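Probable outer membrane protein (Pseudomonas aeruginosa, PDB 3DWO) probably acts as a FadL-type channel carrying long-chain fatty acids or similar hydrophobic compounds across the bacterial outer membrane. Local coordinates at residues G163-R168 with A234-K239. Numbering follows the deposited sequence.
With C8E ((hydroxyethyloxy)tri(ethyloxy)octane), chain H.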
ATOM      1  N   GLY A 163     -10.256 -19.369   3.130  1.00 31.49           N
ATOM      2  CA  GLY A 163     -10.115 -18.632   4.367  1.00 30.48           C
ATOM      3  C   GLY A 163     -10.847 -17.312   4.364  1.00 29.76           C
ATOM      4  O   GLY A 163     -11.321 -16.841   3.328  1.00 29.44           O
ATOM      5  N   VAL A 164     -10.947 -16.717   5.545  1.00 28.54           N
ATOM      6  CA  VAL A 164     -11.609 -15.435   5.703  1.00 28.60           C
ATOM      7  C   VAL A 164     -10.652 -14.503   6.415  1.00 28.02           C
ATOM      8  O   VAL A 164      -9.942 -14.915   7.325  1.00 28.42           O
ATOM      9  CB  VAL A 164     -12.872 -15.553   6.568  1.00 29.92           C
ATOM     10  CG1 VAL A 164     -12.519 -16.182   7.901  1.00 30.70           C
ATOM     11  CG2 VAL A 164     -13.479 -14.171   6.796  1.00 28.88           C
ATOM     12  N   ILE A 165     -10.625 -13.248   5.996  1.00 27.12           N
ATOM     13  CA  ILE A 165      -9.756 -12.281   6.639  1.00 26.84           C
ATOM     14  C   ILE A 165     -10.598 -11.143   7.186  1.00 26.09           C
ATOM     15  O   ILE A 165     -11.451 -10.603   6.481  1.00 25.90           O
ATOM     16  CB  ILE A 165      -8.705 -11.722   5.644  1.00 26.49           C
ATOM     17  CG1 ILE A 165      -7.976 -10.528   6.265  1.00 26.33           C
ATOM     18  CG2 ILE A 165      -9.375 -11.344   4.334  1.00 25.16           C
ATOM     19  CD1 ILE A 165      -6.879  -9.954   5.385  1.00 25.67           C
ATOM     20  N   ILE A 166     -10.396 -10.810   8.457  1.00 25.34           N
ATOM     21  CA  ILE A 166     -11.126  -9.697   9.052  1.00 24.54           C
ATOM     22  C   ILE A 166     -10.116  -8.573   9.013  1.00 24.87           C
ATOM     23  O   ILE A 166      -9.093  -8.595   9.706  1.00 25.16           O
ATOM     24  CB  ILE A 166     -11.567  -9.972  10.494  1.00 23.72           C
ATOM     25  CG1 ILE A 166     -12.448 -11.221  10.535  1.00 25.55           C
ATOM     26  CG2 ILE A 166     -12.374  -8.792  11.011  1.00 22.95           C
ATOM     27  CD1 ILE A 166     -13.695 -11.132   9.650  1.00 26.60           C
ATOM     28  N   GLN A 167     -10.423  -7.591   8.184  1.00 23.65           N
ATOM     29  CA  GLN A 167      -9.541  -6.475   7.936  1.00 24.90           C
ATOM     30  C   GLN A 167      -9.918  -5.131   8.561  1.00 24.41           C
ATOM     31  O   GLN A 167     -11.084  -4.746   8.622  1.00 24.97           O
ATOM     32  CB  GLN A 167      -9.409  -6.363   6.411  1.00 24.39           C
ATOM     33  CG  GLN A 167      -8.791  -5.119   5.901  1.00 27.47           C
ATOM     34  CD  GLN A 167      -9.695  -3.935   6.032  1.00 23.40           C
ATOM     35  OE1 GLN A 167      -9.238  -2.852   6.365  1.00 28.47           O
ATOM     36  NE2 GLN A 167     -10.987  -4.122   5.762  1.00 21.46           N
ATOM     37  N   ARG A 168      -8.902  -4.415   9.020  1.00 24.79           N
ATOM     38  CA  ARG A 168      -9.091  -3.097   9.602  1.00 25.77           C
ATOM     39  C   ARG A 168      -8.168  -2.117   8.879  1.00 23.75           C
ATOM     40  O   ARG A 168      -6.951  -2.285   8.870  1.00 23.25           O
ATOM     41  CB  ARG A 168      -8.769  -3.119  11.096  1.00 28.64           C
ATOM     42  CG  ARG A 168      -8.629  -1.736  11.714  1.00 34.63           C
ATOM     43  CD  ARG A 168      -9.930  -0.966  11.706  1.00 41.73           C
ATOM     44  NE  ARG A 168      -9.730   0.420  12.119  1.00 48.95           N
ATOM     45  CZ  ARG A 168      -9.127   0.786  13.247  1.00 51.04           C
ATOM     46  NH1 ARG A 168      -8.661  -0.135  14.080  1.00 53.28           N
ATOM     47  NH2 ARG A 168      -8.979   2.075  13.538  1.00 50.76           N
ATOM     48  N   ALA A 234      -9.994 -12.355  -3.180  1.00 26.37           N
ATOM     49  CA  ALA A 234     -11.048 -11.512  -3.714  1.00 26.34           C
ATOM     50  C   ALA A 234     -10.915 -10.080  -3.219  1.00 26.78           C
ATOM     51  O   ALA A 234     -10.319  -9.827  -2.173  1.00 27.19           O
ATOM     52  CB  ALA A 234     -12.423 -12.082  -3.330  1.00 22.60           C
ATOM     53  N   LYS A 235     -11.463  -9.145  -3.986  1.00 27.42           N
ATOM     54  CA  LYS A 235     -11.433  -7.740  -3.607  1.00 28.41           C
ATOM     55  C   LYS A 235     -12.194  -7.595  -2.299  1.00 28.81           C
ATOM     56  O   LYS A 235     -13.202  -8.272  -2.082  1.00 29.45           O
ATOM     57  CB  LYS A 235     -12.103  -6.878  -4.679  1.00 28.53           C
ATOM     58  CG  LYS A 235     -12.245  -5.420  -4.282  1.00 28.32           C
ATOM     59  CD  LYS A 235     -12.652  -4.569  -5.460  1.00 31.06           C
ATOM     60  CE  LYS A 235     -14.030  -4.942  -5.962  1.00 32.95           C
ATOM     61  NZ  LYS A 235     -14.335  -4.219  -7.220  1.00 33.94           N
ATOM     62  N   ILE A 236     -11.715  -6.717  -1.429  1.00 27.31           N
ATOM     63  CA  ILE A 236     -12.378  -6.509  -0.154  1.00 27.51           C
ATOM     64  C   ILE A 236     -13.070  -5.146  -0.144  1.00 28.71           C
ATOM     65  O   ILE A 236     -12.404  -4.101  -0.154  1.00 26.47           O
ATOM     66  CB  ILE A 236     -11.368  -6.581   1.022  1.00 27.68           C
ATOM     67  CG1 ILE A 236     -10.611  -7.913   0.981  1.00 26.22           C
ATOM     68  CG2 ILE A 236     -12.100  -6.434   2.349  1.00 26.70           C
ATOM     69  CD1 ILE A 236      -9.612  -8.094   2.120  1.00 24.57           C
ATOM     70  N   ARG A 237     -14.405  -5.168  -0.152  1.00 27.29           N
ATOM     71  CA  ARG A 237     -15.195  -3.944  -0.118  1.00 27.89           C
ATOM     72  C   ARG A 237     -14.781  -3.231   1.160  1.00 27.06           C
ATOM     73  O   ARG A 237     -14.806  -3.813   2.248  1.00 25.53           O
ATOM     74  CB  ARG A 237     -16.683  -4.277  -0.097  1.00 30.63           C
ATOM     75  CG  ARG A 237     -17.152  -5.001  -1.346  1.00 35.13           C
ATOM     76  CD  ARG A 237     -18.095  -4.139  -2.168  1.00 41.28           C
ATOM     77  NE  ARG A 237     -17.403  -3.127  -2.959  1.00 45.76           N
ATOM     78  CZ  ARG A 237     -17.988  -2.034  -3.442  1.00 47.16           C
ATOM     79  NH1 ARG A 237     -19.276  -1.810  -3.206  1.00 45.68           N
ATOM     80  NH2 ARG A 237     -17.288  -1.168  -4.168  1.00 45.35           N
ATOM     81  N   ASN A 238     -14.418  -1.962   1.028  1.00 25.62           N
ATOM     82  CA  ASN A 238     -13.903  -1.227   2.168  1.00 23.33           C
ATOM     83  C   ASN A 238     -14.261   0.265   2.124  1.00 22.77           C
ATOM     84  O   ASN A 238     -13.535   1.078   1.548  1.00 22.81           O
ATOM     85  CB  ASN A 238     -12.383  -1.453   2.172  1.00 21.48           C
ATOM     86  CG  ASN A 238     -11.707  -0.994   3.441  1.00 23.53           C
ATOM     87  OD1 ASN A 238     -12.297  -0.990   4.524  1.00 23.82           O
ATOM     88  ND2 ASN A 238     -10.441  -0.623   3.314  1.00 23.09           N
ATOM     89  N   LYS A 239     -15.392   0.610   2.734  1.00 20.09           N
ATOM     90  CA  LYS A 239     -15.848   1.991   2.785  1.00 21.25           C
ATOM     91  C   LYS A 239     -15.359   2.615   4.085  1.00 22.70           C
ATOM     92  O   LYS A 239     -15.875   2.311   5.161  1.00 21.03           O
ATOM     93  CB  LYS A 239     -17.374   2.048   2.726  1.00 23.54           C
ATOM     94  CG  LYS A 239     -17.962   3.447   2.832  1.00 26.33           C
ATOM     95  CD  LYS A 239     -19.471   3.391   2.620  1.00 30.13           C
ATOM     96  CE  LYS A 239     -20.121   4.757   2.747  1.00 30.29           C
ATOM     97  NZ  LYS A 239     -21.596   4.660   2.521  1.00 33.44           N
TER
HETATM   98  C2  C8E H 458     -15.670 -19.274   2.905  1.00 63.96           C
HETATM   99  C3  C8E H 458     -14.313 -19.258   3.445  1.00 63.93           C
HETATM  100  C4  C8E H 458     -14.158 -20.464   4.234  1.00 64.22           C
HETATM  101  C5  C8E H 458     -13.336 -20.155   5.425  1.00 63.43           C
HETATM  102  C6  C8E H 458     -13.526 -21.182   6.430  1.00 63.05           C
HETATM  103  C7  C8E H 458     -12.249 -21.092   7.116  1.00 63.06           C
HETATM  104  C8  C8E H 458     -12.497 -20.880   8.553  1.00 63.03           C
HETATM  105  O9  C8E H 458     -11.751 -20.050   9.418  1.00 64.76           O
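In the antiparallel beta-barrel of this OmpP1/FadL family protein, the amide of Gln167 presents its nitrogen and oxygen end to one face of the Asn238 amide, the two planes being turned 71° apart. NE2 of Gln167 lies above that face, 4.0 Å from Asn238 CG and 3.6 Å from OD1, and no hydrogen bond joins the two groups. Asn238 takes its hydrogen bonds elsewhere: OD1 is bonded to ND2 of Asn209 and ND2 to the carbonyl oxygen of Leu282, which should fix the amide's rotation. On the Gln167 side, the Asn238 amide and CG2 of Ile236 lie off the same face, with NE2 of Gln167 4.3 Å from that CG2. A bend at chi2 (-73°) turns the glutamine amide across the asparagine.

The contact links two strands that are not neighbours. Strand 201-220 runs between them, its backbone bonded to Gly163, Ile165 and Gln167, and its Ser211 touches the side chains of both Gln167 and Ile236. Residues 234-238 interrupt the regular course of strand 226-248; there Asp283 accepts a hydrogen bond from the backbone N of Asn238. Ile165 and Gln167 point toward this irregular segment, whereas Ile166 points away and touches a bound detergent molecule; another packs its C5 3.7 Å from Gly163 CA.

Beside the amides the contact becomes apolar. Ile236 reaches out through CG1, set anti to its carbonyl carbon and extended at chi2 (-179°), and meets Ile165 nearly at right angles, CD1 of Ile236 resting 3.9 Å from CG2 of Ile165.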